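Folylpolyglutamate synthase/dihydrofolate synthase (Thermotoga maritima, PDB 1O5Z) probably catalyses the ATP-dependent addition of L-glutamate to 7,8-dihydropteroate and to tetrahydrofolylpolyglutamates, serving folate biosynthesis as a magnesium-dependent ligase. Local coordinates at residues Ile310-Asn314 with Gly315-Ile319; Arg334-Lys337 with Leu338-Gly342; Ala302-Leu305 with Gly306-Glu309; Glu399-Asp403 with Pro404-Ile408. One frame throughout, in Å; residues are numbered along the deposited sequence.

Contact 1: Ile310-Asn314 with Gly315-Ile319; sequences ILEKN and GKMYI
Leu-311 and Tyr-318 form a hydrogen-bonded pair in an antiparallel beta hairpin, strands 309-313 and 316-320 joined by a type I' turn, at the margin of the mixed sheet of the glutamate ligase domain. Leu-311 N donates to Tyr-318 O at 3.0 Å and Tyr-318 N returns a bond to Leu-311 O. That same Leu-311 O lies at the edge of the tyrosine ring, 3.5 Å from CD1. With CG placed beside the backbone N (chi1 -66°), the ring runs toward the turn, and CE1 comes to 3.9 Å from Lys-313 CB. Beyond it, Tyr-318 OH is hydrogen-bonded to Lys-316 NZ at 2.7 Å, an ammonium that also reaches Thr-411 OG1. Replacing the tyrosine by alanine would probably leave Lys-313 CB without its aromatic neighbour and Lys-316 NZ with one partner fewer.

On the other face, Ile-310 and Ile-319 lie side by side, their CG1 atoms 3.9 Å apart. Met-317 crosses Ile-310 there, though its methyl is modelled too close to be trusted in detail. The turn is closed by Lys-316 N donating to Lys-313 O at 2.9 Å, and Lys-313 N returns a bond to Lys-316 O. Its third residue, Gly-315, has phi of 90°, at which a CB would strike Asn-314 O. A water accepts from Gly-315 N and donates to Glu-312 OE1 at 3.0 Å.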
loop_
_atom_site.group_PDB
_atom_site.type_symbol
_atom_site.label_atom_id
_atom_site.label_comp_id
_atom_site.label_asym_id
_atom_site.label_seq_id
_atom_site.Cartn_x
_atom_site.Cartn_y
_atom_site.Cartn_z
ATOM N N ILE A 310 -12.493 -5.941 -4.378
ATOM C CA ILE A 310 -13.556 -6.883 -4.642
ATOM C C ILE A 310 -13.042 -7.910 -5.618
ATOM O O ILE A 310 -12.606 -7.545 -6.697
ATOM C CB ILE A 310 -14.813 -6.156 -5.232
ATOM C CG1 ILE A 310 -15.458 -5.257 -4.178
ATOM C CG2 ILE A 310 -15.846 -7.179 -5.721
ATOM C CD1 ILE A 310 -15.017 -3.916 -4.265
ATOM N N LEU A 311 -13.135 -9.182 -5.250
ATOM C CA LEU A 311 -12.725 -10.294 -6.068
ATOM C C LEU A 311 -13.926 -11.187 -6.312
ATOM O O LEU A 311 -14.475 -11.719 -5.370
ATOM C CB LEU A 311 -11.688 -11.147 -5.331
ATOM C CG LEU A 311 -10.197 -11.063 -5.615
ATOM C CD1 LEU A 311 -9.507 -12.210 -4.858
ATOM C CD2 LEU A 311 -9.856 -11.135 -7.104
ATOM N N GLU A 312 -14.323 -11.359 -7.565
ATOM C CA GLU A 312 -15.305 -12.362 -7.932
ATOM C C GLU A 312 -14.558 -13.667 -8.080
ATOM O O GLU A 312 -13.637 -13.784 -8.882
ATOM C CB GLU A 312 -16.008 -12.056 -9.249
ATOM C CG GLU A 312 -17.409 -11.503 -9.080
ATOM C CD GLU A 312 -18.466 -12.187 -9.964
ATOM O OE1 GLU A 312 -18.099 -12.703 -11.061
ATOM O OE2 GLU A 312 -19.676 -12.202 -9.562
ATOM N N LYS A 313 -14.964 -14.655 -7.298
ATOM C CA LYS A 313 -14.356 -15.972 -7.345
ATOM C C LYS A 313 -15.524 -16.928 -7.445
ATOM O O LYS A 313 -16.394 -16.946 -6.580
ATOM C CB LYS A 313 -13.513 -16.199 -6.075
ATOM C CG LYS A 313 -12.913 -17.577 -5.941
ATOM C CD LYS A 313 -11.456 -17.641 -6.339
ATOM C CE LYS A 313 -11.224 -17.961 -7.802
ATOM N NZ LYS A 313 -9.911 -18.679 -8.000
ATOM N N ASN A 314 -15.572 -17.670 -8.540
ATOM C CA ASN A 314 -16.538 -18.740 -8.700
ATOM C C ASN A 314 -17.955 -18.221 -8.627
ATOM O O ASN A 314 -18.844 -18.913 -8.142
ATOM C CB ASN A 314 -16.290 -19.867 -7.659
ATOM C CG ASN A 314 -14.909 -20.529 -7.823
ATOM O OD1 ASN A 314 -14.405 -20.658 -8.945
ATOM N ND2 ASN A 314 -14.299 -20.941 -6.719
ATOM N N GLY A 315 -18.170 -17.002 -9.116
ATOM C CA GLY A 315 -19.508 -16.386 -9.097
ATOM C C GLY A 315 -19.801 -15.567 -7.841
ATOM O O GLY A 315 -20.686 -14.722 -7.847
ATOM N N LYS A 316 -19.052 -15.794 -6.769
ATOM C CA LYS A 316 -19.310 -15.111 -5.522
ATOM C C LYS A 316 -18.378 -13.931 -5.384
ATOM O O LYS A 316 -17.223 -14.025 -5.786
ATOM C CB LYS A 316 -19.127 -16.036 -4.320
ATOM C CG LYS A 316 -19.833 -15.459 -3.055
ATOM C CD LYS A 316 -19.122 -15.784 -1.737
ATOM C CE LYS A 316 -19.057 -17.299 -1.538
ATOM N NZ LYS A 316 -18.439 -17.719 -0.289
ATOM N N MET A 317 -18.896 -12.823 -4.827
ATOM C CA MET A 317 -18.098 -11.640 -4.571
ATOM C C MET A 317 -17.578 -11.679 -3.190
ATOM O O MET A 317 -18.310 -12.038 -2.275
ATOM C CB MET A 317 -18.890 -10.369 -4.636
ATOM C CG MET A 317 -19.631 -10.209 -5.856
ATOM S SD MET A 317 -19.469 -8.500 -6.381
ATOM C CE MET A 317 -17.974 -8.761 -7.376
ATOM N N TYR A 318 -16.336 -11.233 -3.072
ATOM C CA TYR A 318 -15.657 -10.996 -1.814
ATOM C C TYR A 318 -15.199 -9.560 -1.746
ATOM O O TYR A 318 -14.580 -9.070 -2.663
ATOM C CB TYR A 318 -14.440 -11.886 -1.716
ATOM C CG TYR A 318 -14.825 -13.311 -1.636
ATOM C CD1 TYR A 318 -14.904 -14.092 -2.776
ATOM C CD2 TYR A 318 -15.132 -13.867 -0.428
ATOM C CE1 TYR A 318 -15.297 -15.396 -2.700
ATOM C CE2 TYR A 318 -15.524 -15.183 -0.326
ATOM C CZ TYR A 318 -15.598 -15.943 -1.454
ATOM O OH TYR A 318 -16.016 -17.235 -1.327
ATOM N N ILE A 319 -15.512 -8.889 -0.648
ATOM C CA ILE A 319 -15.006 -7.559 -0.393
ATOM C C ILE A 319 -13.896 -7.748 0.632
ATOM O O ILE A 319 -14.160 -8.030 1.783
ATOM C CB ILE A 319 -16.120 -6.626 0.104
ATOM C CG1 ILE A 319 -17.253 -6.556 -0.936
ATOM C CG2 ILE A 319 -15.566 -5.212 0.309
ATOM C CD1 ILE A 319 -18.397 -7.574 -0.799
HETATM O O HOH W 1 -16.831 -15.315 -10.488
#

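Contact 2: Arg334-Lys337 with Leu338-Gly342; sequences RSLK and LYFNG
Leu-336 and Phe-340 meet one turn apart where helix 326-339 ends, and three kinds of contact can be separated here. The first is backbone hydrogen bonding, mostly weak in this last turn. Leu-338 N is shared: it donates to Ser-335 O at 3.1 Å and only weakly to Arg-334 O, so a three-residue step competes with the helical four-residue one. Tyr-339 N to Ser-335 O is again weak, at 3.3 Å. The last bond, Phe-340 N to Leu-336 O, is weak despite its 3.0 Å, because it is bent to 134° at the hydrogen. Phe-340 itself has left helical backbone angles.

The second kind sets carbon against carbonyl oxygen. Ser-335 O lies near the ring plane of Tyr-339, at the edge, 3.4 Å from CD1. Leu-336 O likewise lies in plane at the edge of the Phe-340 ring and is 3.3 Å from its CB. Beyond the helix, Asn-341 CB sits 3.6 Å from Lys-337 O.

The third is apolar. The phenylalanine CG stands beside its own backbone N (chi1 -67°), which carries the ring back over the last turn until its CD2 lies 3.9 Å from Leu-336 CD2, the two side chains crossing at a slant.

Phe-340 then packs on Met-317 and Ile-319 of strand 316-320, Ser-335 on Phe-308, while Tyr-339 OH is hydrogen-bonded to Asn-250 OD1 in strand 250-255 and to Gly-269 N.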
loop_
_atom_site.group_PDB
_atom_site.type_symbol
_atom_site.label_atom_id
_atom_site.label_comp_id
_atom_site.label_asym_id
_atom_site.label_seq_id
_atom_site.Cartn_x
_atom_site.Cartn_y
_atom_site.Cartn_z
ATOM N N ARG A 334 -18.997 2.987 4.400
ATOM C CA ARG A 334 -19.276 4.036 3.425
ATOM C C ARG A 334 -19.115 3.509 2.019
ATOM O O ARG A 334 -19.956 3.702 1.161
ATOM C CB ARG A 334 -18.296 5.185 3.591
ATOM C CG ARG A 334 -18.432 5.901 4.893
ATOM C CD ARG A 334 -18.058 7.378 4.847
ATOM N NE ARG A 334 -18.661 8.051 6.000
ATOM C CZ ARG A 334 -18.102 8.166 7.205
ATOM N NH1 ARG A 334 -16.881 7.671 7.422
ATOM N NH2 ARG A 334 -18.760 8.790 8.191
ATOM N N SER A 335 -17.996 2.869 1.783
ATOM C CA SER A 335 -17.735 2.237 0.499
ATOM C C SER A 335 -18.752 1.143 0.131
ATOM O O SER A 335 -19.239 1.102 -0.991
ATOM C CB SER A 335 -16.300 1.702 0.499
ATOM O OG SER A 335 -15.424 2.818 0.360
ATOM N N LEU A 336 -19.091 0.289 1.096
ATOM C CA LEU A 336 -20.195 -0.673 0.949
ATOM C C LEU A 336 -21.531 -0.078 0.566
ATOM O O LEU A 336 -22.265 -0.691 -0.184
ATOM C CB LEU A 336 -20.396 -1.478 2.218
ATOM C CG LEU A 336 -19.292 -2.454 2.511
ATOM C CD1 LEU A 336 -19.434 -2.880 3.906
ATOM C CD2 LEU A 336 -19.367 -3.654 1.559
ATOM N N LYS A 337 -21.867 1.099 1.083
ATOM C CA LYS A 337 -23.151 1.704 0.786
ATOM C C LYS A 337 -23.216 2.222 -0.663
ATOM O O LYS A 337 -24.307 2.388 -1.250
ATOM C CB LYS A 337 -23.467 2.823 1.797
ATOM C CG LYS A 337 -23.592 2.418 3.297
ATOM C CD LYS A 337 -24.641 3.339 4.027
ATOM C CE LYS A 337 -24.426 3.570 5.571
ATOM N NZ LYS A 337 -24.221 2.320 6.385
ATOM N N LEU A 338 -22.053 2.479 -1.243
ATOM C CA LEU A 338 -21.993 2.992 -2.598
ATOM C C LEU A 338 -22.162 1.898 -3.613
ATOM O O LEU A 338 -22.843 2.065 -4.597
ATOM C CB LEU A 338 -20.655 3.650 -2.869
ATOM C CG LEU A 338 -20.471 5.073 -2.378
ATOM C CD1 LEU A 338 -19.061 5.492 -2.699
ATOM C CD2 LEU A 338 -21.491 6.032 -3.010
ATOM N N TYR A 339 -21.519 0.781 -3.377
ATOM C CA TYR A 339 -21.393 -0.222 -4.395
ATOM C C TYR A 339 -22.321 -1.407 -4.180
ATOM O O TYR A 339 -22.491 -2.223 -5.082
ATOM C CB TYR A 339 -19.937 -0.698 -4.439
ATOM C CG TYR A 339 -18.983 0.327 -5.043
ATOM C CD1 TYR A 339 -18.156 1.098 -4.247
ATOM C CD2 TYR A 339 -18.901 0.513 -6.417
ATOM C CE1 TYR A 339 -17.274 2.017 -4.806
ATOM C CE2 TYR A 339 -18.035 1.428 -6.965
ATOM C CZ TYR A 339 -17.220 2.175 -6.162
ATOM O OH TYR A 339 -16.357 3.098 -6.708
ATOM N N PHE A 340 -22.921 -1.515 -2.995
ATOM C CA PHE A 340 -23.725 -2.705 -2.636
ATOM C C PHE A 340 -25.061 -2.350 -2.042
ATOM O O PHE A 340 -25.605 -3.101 -1.252
ATOM C CB PHE A 340 -22.935 -3.570 -1.670
ATOM C CG PHE A 340 -21.738 -4.166 -2.304
ATOM C CD1 PHE A 340 -21.857 -5.320 -3.077
ATOM C CD2 PHE A 340 -20.506 -3.541 -2.216
ATOM C CE1 PHE A 340 -20.735 -5.880 -3.699
ATOM C CE2 PHE A 340 -19.402 -4.083 -2.825
ATOM C CZ PHE A 340 -19.508 -5.266 -3.569
ATOM N N ASN A 341 -25.592 -1.214 -2.449
ATOM C CA ASN A 341 -26.738 -0.640 -1.773
ATOM C C ASN A 341 -27.922 -1.626 -1.570
ATOM O O ASN A 341 -28.345 -1.915 -0.413
ATOM C CB ASN A 341 -27.180 0.589 -2.516
ATOM C CG ASN A 341 -28.253 1.335 -1.781
ATOM O OD1 ASN A 341 -28.145 1.541 -0.583
ATOM N ND2 ASN A 341 -29.294 1.750 -2.491
ATOM N N GLY A 342 -28.426 -2.186 -2.673
ATOM C CA GLY A 342 -29.492 -3.210 -2.590
ATOM C C GLY A 342 -29.063 -4.613 -2.123
ATOM O O GLY A 342 -29.903 -5.491 -1.911
#

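Contact 3: Ala302-Leu305 with Gly306-Glu309; sequences AKNL and GRFE. With SO4 (sulfate ion), chain C.
Asn-304 and Arg-307 stand side by side at an anion site, where a sulfate, probably from the crystallisation liquor, is also hydrogen-bonded to Gly-62 N, Gly-64 N and Ser-65 N of the P-loop. Asn-304 ND2 donates almost straight to sulfate O2 at 2.9 Å, with a weaker bond to O4. Arg-307 NH1 approaches sulfate O1 to 2.8 Å, and O4 and the asparagine ND2 lie over one face of the guanidinium. The amide and guanidinium planes differ by 26°, and the amide carbon Asn-304 CG lies 3.5 Å from Arg-307 CG in the arginine's aliphatic stem.

Both belong to a type II beta turn, closed by Arg-307 N to Asn-304 O at 3.2 Å. Gly-306 takes its positive phi of 67°. Next comes a G1 beta bulge, in which Phe-308 and Glu-309 both face Leu-320.

Glu-309 folds back on the turn: its OE1 accepts from Gly-306 N at 2.8 Å on the anti side of the carboxylate, 34° out of its plane. The other oxygen, OE2, forms a salt bridge with Arg-428 and touches Lys-303 CD at 3.8 Å. A glutamine in place of Glu-309 would probably leave Arg-428 without its opposite charge. A water accepts from Asn-304 N and donates to Asn-304 O.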
loop_
_atom_site.group_PDB
_atom_site.type_symbol
_atom_site.label_atom_id
_atom_site.label_comp_id
_atom_site.label_asym_id
_atom_site.label_seq_id
_atom_site.Cartn_x
_atom_site.Cartn_y
_atom_site.Cartn_z
ATOM N N ALA A 302 -4.102 -1.021 -12.354
ATOM C CA ALA A 302 -3.825 -0.737 -10.947
ATOM C C ALA A 302 -4.712 -1.519 -9.958
ATOM O O ALA A 302 -5.940 -1.651 -10.138
ATOM C CB ALA A 302 -3.956 0.742 -10.659
ATOM N N LYS A 303 -4.067 -1.966 -8.889
ATOM C CA LYS A 303 -4.695 -2.782 -7.882
ATOM C C LYS A 303 -4.052 -2.455 -6.544
ATOM O O LYS A 303 -2.831 -2.438 -6.457
ATOM C CB LYS A 303 -4.434 -4.234 -8.207
ATOM C CG LYS A 303 -5.161 -5.194 -7.245
ATOM C CD LYS A 303 -5.129 -6.656 -7.746
ATOM C CE LYS A 303 -6.265 -6.947 -8.801
ATOM N NZ LYS A 303 -5.728 -7.759 -9.964
ATOM N N ASN A 304 -4.857 -2.182 -5.516
ATOM C CA ASN A 304 -4.355 -1.998 -4.183
ATOM C C ASN A 304 -4.871 -3.110 -3.324
ATOM O O ASN A 304 -6.054 -3.159 -2.982
ATOM C CB ASN A 304 -4.782 -0.637 -3.621
ATOM C CG ASN A 304 -3.912 -0.197 -2.416
ATOM O OD1 ASN A 304 -2.999 -0.918 -1.994
ATOM N ND2 ASN A 304 -4.213 0.965 -1.863
ATOM N N LEU A 305 -3.988 -4.026 -2.965
ATOM C CA LEU A 305 -4.442 -5.293 -2.394
ATOM C C LEU A 305 -5.069 -5.095 -1.016
ATOM O O LEU A 305 -4.519 -4.390 -0.160
ATOM C CB LEU A 305 -3.306 -6.317 -2.307
ATOM C CG LEU A 305 -2.422 -6.595 -3.520
ATOM C CD1 LEU A 305 -1.329 -7.526 -3.078
ATOM C CD2 LEU A 305 -3.171 -7.127 -4.719
ATOM N N GLY A 306 -6.230 -5.713 -0.824
ATOM C CA GLY A 306 -6.930 -5.686 0.442
ATOM C C GLY A 306 -7.449 -4.322 0.831
ATOM O O GLY A 306 -7.818 -4.116 1.966
ATOM N N ARG A 307 -7.489 -3.401 -0.122
ATOM C CA ARG A 307 -7.929 -2.085 0.136
ATOM C C ARG A 307 -9.199 -1.914 -0.674
ATOM O O ARG A 307 -9.185 -1.417 -1.783
ATOM C CB ARG A 307 -6.839 -1.125 -0.304
ATOM C CG ARG A 307 -5.494 -1.282 0.507
ATOM C CD ARG A 307 -5.353 -0.364 1.720
ATOM N NE ARG A 307 -6.422 0.611 1.640
ATOM C CZ ARG A 307 -6.357 1.869 2.032
ATOM N NH1 ARG A 307 -5.273 2.370 2.613
ATOM N NH2 ARG A 307 -7.419 2.642 1.867
ATOM N N PHE A 308 -10.300 -2.348 -0.084
ATOM C CA PHE A 308 -11.643 -2.340 -0.704
ATOM C C PHE A 308 -11.531 -2.953 -2.040
ATOM O O PHE A 308 -11.911 -2.369 -3.066
ATOM C CB PHE A 308 -12.319 -0.962 -0.785
ATOM C CG PHE A 308 -13.809 -1.060 -1.040
ATOM C CD1 PHE A 308 -14.645 -1.636 -0.100
ATOM C CD2 PHE A 308 -14.361 -0.636 -2.237
ATOM C CE1 PHE A 308 -15.989 -1.748 -0.325
ATOM C CE2 PHE A 308 -15.719 -0.759 -2.454
ATOM C CZ PHE A 308 -16.520 -1.345 -1.493
ATOM N N GLU A 309 -10.983 -4.156 -1.960
ATOM C CA GLU A 309 -10.711 -4.987 -3.083
ATOM C C GLU A 309 -11.871 -5.925 -3.214
ATOM O O GLU A 309 -12.184 -6.637 -2.266
ATOM C CB GLU A 309 -9.459 -5.831 -2.820
ATOM C CG GLU A 309 -8.737 -6.118 -4.083
ATOM C CD GLU A 309 -7.722 -7.193 -3.941
ATOM O OE1 GLU A 309 -7.259 -7.425 -2.805
ATOM O OE2 GLU A 309 -7.412 -7.798 -4.982
HETATM S S SO4 C . -2.654 3.096 0.512
HETATM O O1 SO4 C . -3.282 3.928 1.529
HETATM O O2 SO4 C . -2.936 1.685 0.648
HETATM O O3 SO4 C . -1.220 3.332 0.715
HETATM O O4 SO4 C . -3.113 3.450 -0.836
HETATM O O HOH W 2 -7.682 -2.269 -4.698
#

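Contact 4: Glu399-Asp403 with Pro404-Ile408; sequences EVIED and PLEAI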
loop_
_atom_site.group_PDB
_atom_site.type_symbol
_atom_site.label_atom_id
_atom_site.label_comp_id
_atom_site.label_asym_id
_atom_site.label_seq_id
_atom_site.Cartn_x
_atom_site.Cartn_y
_atom_site.Cartn_z
ATOM N N GLU A 399 -22.442 -16.155 14.259
ATOM C CA GLU A 399 -21.898 -17.509 14.168
ATOM C C GLU A 399 -20.424 -17.414 14.381
ATOM O O GLU A 399 -19.838 -16.387 14.158
ATOM C CB GLU A 399 -22.139 -18.169 12.814
ATOM C CG GLU A 399 -23.539 -17.970 12.291
ATOM C CD GLU A 399 -23.688 -18.365 10.842
ATOM O OE1 GLU A 399 -22.959 -19.273 10.393
ATOM O OE2 GLU A 399 -24.558 -17.767 10.176
ATOM N N VAL A 400 -19.847 -18.511 14.826
ATOM C CA VAL A 400 -18.426 -18.625 14.996
ATOM C C VAL A 400 -17.990 -19.718 14.083
ATOM O O VAL A 400 -18.389 -20.865 14.245
ATOM C CB VAL A 400 -18.035 -18.979 16.440
ATOM C CG1 VAL A 400 -16.496 -18.941 16.602
ATOM C CG2 VAL A 400 -18.723 -18.031 17.430
ATOM N N ILE A 401 -17.182 -19.351 13.096
ATOM C CA ILE A 401 -16.520 -20.353 12.249
ATOM C C ILE A 401 -15.057 -20.021 12.335
ATOM O O ILE A 401 -14.569 -19.028 11.741
ATOM C CB ILE A 401 -16.989 -20.322 10.788
ATOM C CG1 ILE A 401 -18.505 -20.483 10.665
ATOM C CG2 ILE A 401 -16.309 -21.436 10.020
ATOM C CD1 ILE A 401 -19.002 -20.394 9.238
ATOM N N GLU A 402 -14.363 -20.835 13.105
ATOM C CA GLU A 402 -13.021 -20.496 13.531
ATOM C C GLU A 402 -11.974 -20.463 12.414
ATOM O O GLU A 402 -11.148 -19.557 12.363
ATOM C CB GLU A 402 -12.643 -21.402 14.682
ATOM C CG GLU A 402 -13.470 -21.020 15.892
ATOM C CD GLU A 402 -12.783 -21.408 17.180
ATOM O OE1 GLU A 402 -11.627 -21.898 17.101
ATOM O OE2 GLU A 402 -13.390 -21.200 18.270
ATOM N N ASP A 403 -12.030 -21.448 11.515
ATOM C CA ASP A 403 -11.223 -21.447 10.317
ATOM C C ASP A 403 -11.797 -20.467 9.333
ATOM O O ASP A 403 -12.913 -20.683 8.850
ATOM C CB ASP A 403 -11.226 -22.826 9.666
ATOM C CG ASP A 403 -10.497 -22.863 8.329
ATOM O OD1 ASP A 403 -9.762 -21.920 7.955
ATOM O OD2 ASP A 403 -10.608 -23.842 7.561
ATOM N N PRO A 404 -11.050 -19.407 9.009
ATOM C CA PRO A 404 -11.606 -18.353 8.144
ATOM C C PRO A 404 -11.896 -18.807 6.715
ATOM O O PRO A 404 -12.632 -18.155 6.023
ATOM C CB PRO A 404 -10.523 -17.260 8.174
ATOM C CG PRO A 404 -9.285 -17.902 8.606
ATOM C CD PRO A 404 -9.696 -19.055 9.497
ATOM N N LEU A 405 -11.271 -19.886 6.260
ATOM C CA LEU A 405 -11.490 -20.407 4.911
ATOM C C LEU A 405 -12.792 -21.192 4.866
ATOM O O LEU A 405 -13.481 -21.214 3.811
ATOM C CB LEU A 405 -10.336 -21.333 4.472
ATOM C CG LEU A 405 -8.938 -20.728 4.615
ATOM C CD1 LEU A 405 -7.881 -21.760 4.208
ATOM C CD2 LEU A 405 -8.803 -19.459 3.877
ATOM N N GLU A 406 -13.123 -21.841 5.997
ATOM C CA GLU A 406 -14.410 -22.486 6.140
ATOM C C GLU A 406 -15.448 -21.420 6.205
ATOM O O GLU A 406 -16.496 -21.569 5.601
ATOM C CB GLU A 406 -14.489 -23.322 7.395
ATOM C CG GLU A 406 -15.775 -24.109 7.540
ATOM C CD GLU A 406 -15.766 -25.050 8.743
ATOM O OE1 GLU A 406 -14.703 -25.221 9.418
ATOM O OE2 GLU A 406 -16.823 -25.649 8.999
ATOM N N ALA A 407 -15.176 -20.369 6.976
ATOM C CA ALA A 407 -16.078 -19.220 7.060
ATOM C C ALA A 407 -16.413 -18.674 5.689
ATOM O O ALA A 407 -17.582 -18.472 5.402
ATOM C CB ALA A 407 -15.505 -18.133 7.920
ATOM N N ILE A 408 -15.438 -18.413 4.832
ATOM C CA ILE A 408 -15.778 -17.886 3.501
ATOM C C ILE A 408 -16.401 -18.920 2.617
ATOM O O ILE A 408 -17.248 -18.594 1.798
ATOM C CB ILE A 408 -14.583 -17.222 2.791
ATOM C CG1 ILE A 408 -13.389 -18.177 2.661
ATOM C CG2 ILE A 408 -14.168 -15.954 3.550
ATOM C CD1 ILE A 408 -12.584 -17.967 1.412
HETATM O O HOH W 3 -13.942 -23.764 11.439
HETATM O O HOH W 4 -12.037 -25.929 9.039
#
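Ile-401 and Asp-403 grip the first turn of helix 404-409 in two ways, one apolar and close, the other polar and watered. On the close side, Ile-401 lies against Ala-407, with CB to CB at 3.9 Å. Its CG2 reaches further, to 3.4 Å from Ala-407 N, and also touches the stem of Glu-406, whose side chain crosses that of the isoleucine at about a right angle. Ile-401 and Ala-407 both rest on Ile-372 of strand 370-373, while Pro-404 packs on Leu-423 of helix 421-433.

Asp-403 spans both regions. Its backbone O accepts a straight bond from Ala-407 N at 3.0 Å and a weak one from Glu-406 N. Asp-403 is the N-cap, and its carboxylate makes the capping bond: CG lies anti to the backbone N (chi1 175°), which brings OD1 to 3.0 Å from Leu-405 N. The donor stands above the carboxylate plane, 68° out of it. The backbone N-H groups of the helix start would probably favour the charged form of this acid.

The looser side is built of water. One water accepts from Asp-403 N and donates to Glu-406 OE1 at 2.6 Å; another donates to both Asp-403 OD2 and the same OE1. Asp-403 OD2 and Glu-406 OE1 stay 4.7 Å apart, so water rather than direct contact joins these like charges. Glu-406 occupies the position of a capping-box partner but reaches the N-cap nitrogen through water.

An aspartate N-cap followed by proline thus starts the helix of a beta-alpha-beta crossover, leading from strand 399-400 to the parallel strand 414-418.

How the contacts relate
Along the chain the order is contact 3, contact 1, contact 2, contact 4, each closing before the next opens, so none nest or cross. Contact 3 turns the chain from helix 292-301 into strand 309-313, beside the P-loop. Contact 1 closes the hairpin that follows, and contact 2 ends the next helix. These three share a core: Phe-308 packs on Ile-319 and on Tyr-339 and Ser-335, and Phe-340 CZ lies 3.7 Å from Ile-319 CG1. Contact 4, at the far margin of the same six-stranded sheet, meets contact 1 where Lys-316 NZ is 2.6 Å from Ile-408 O. From contacts 2 and 3 its nearest atoms are about 14 and 11 Å away.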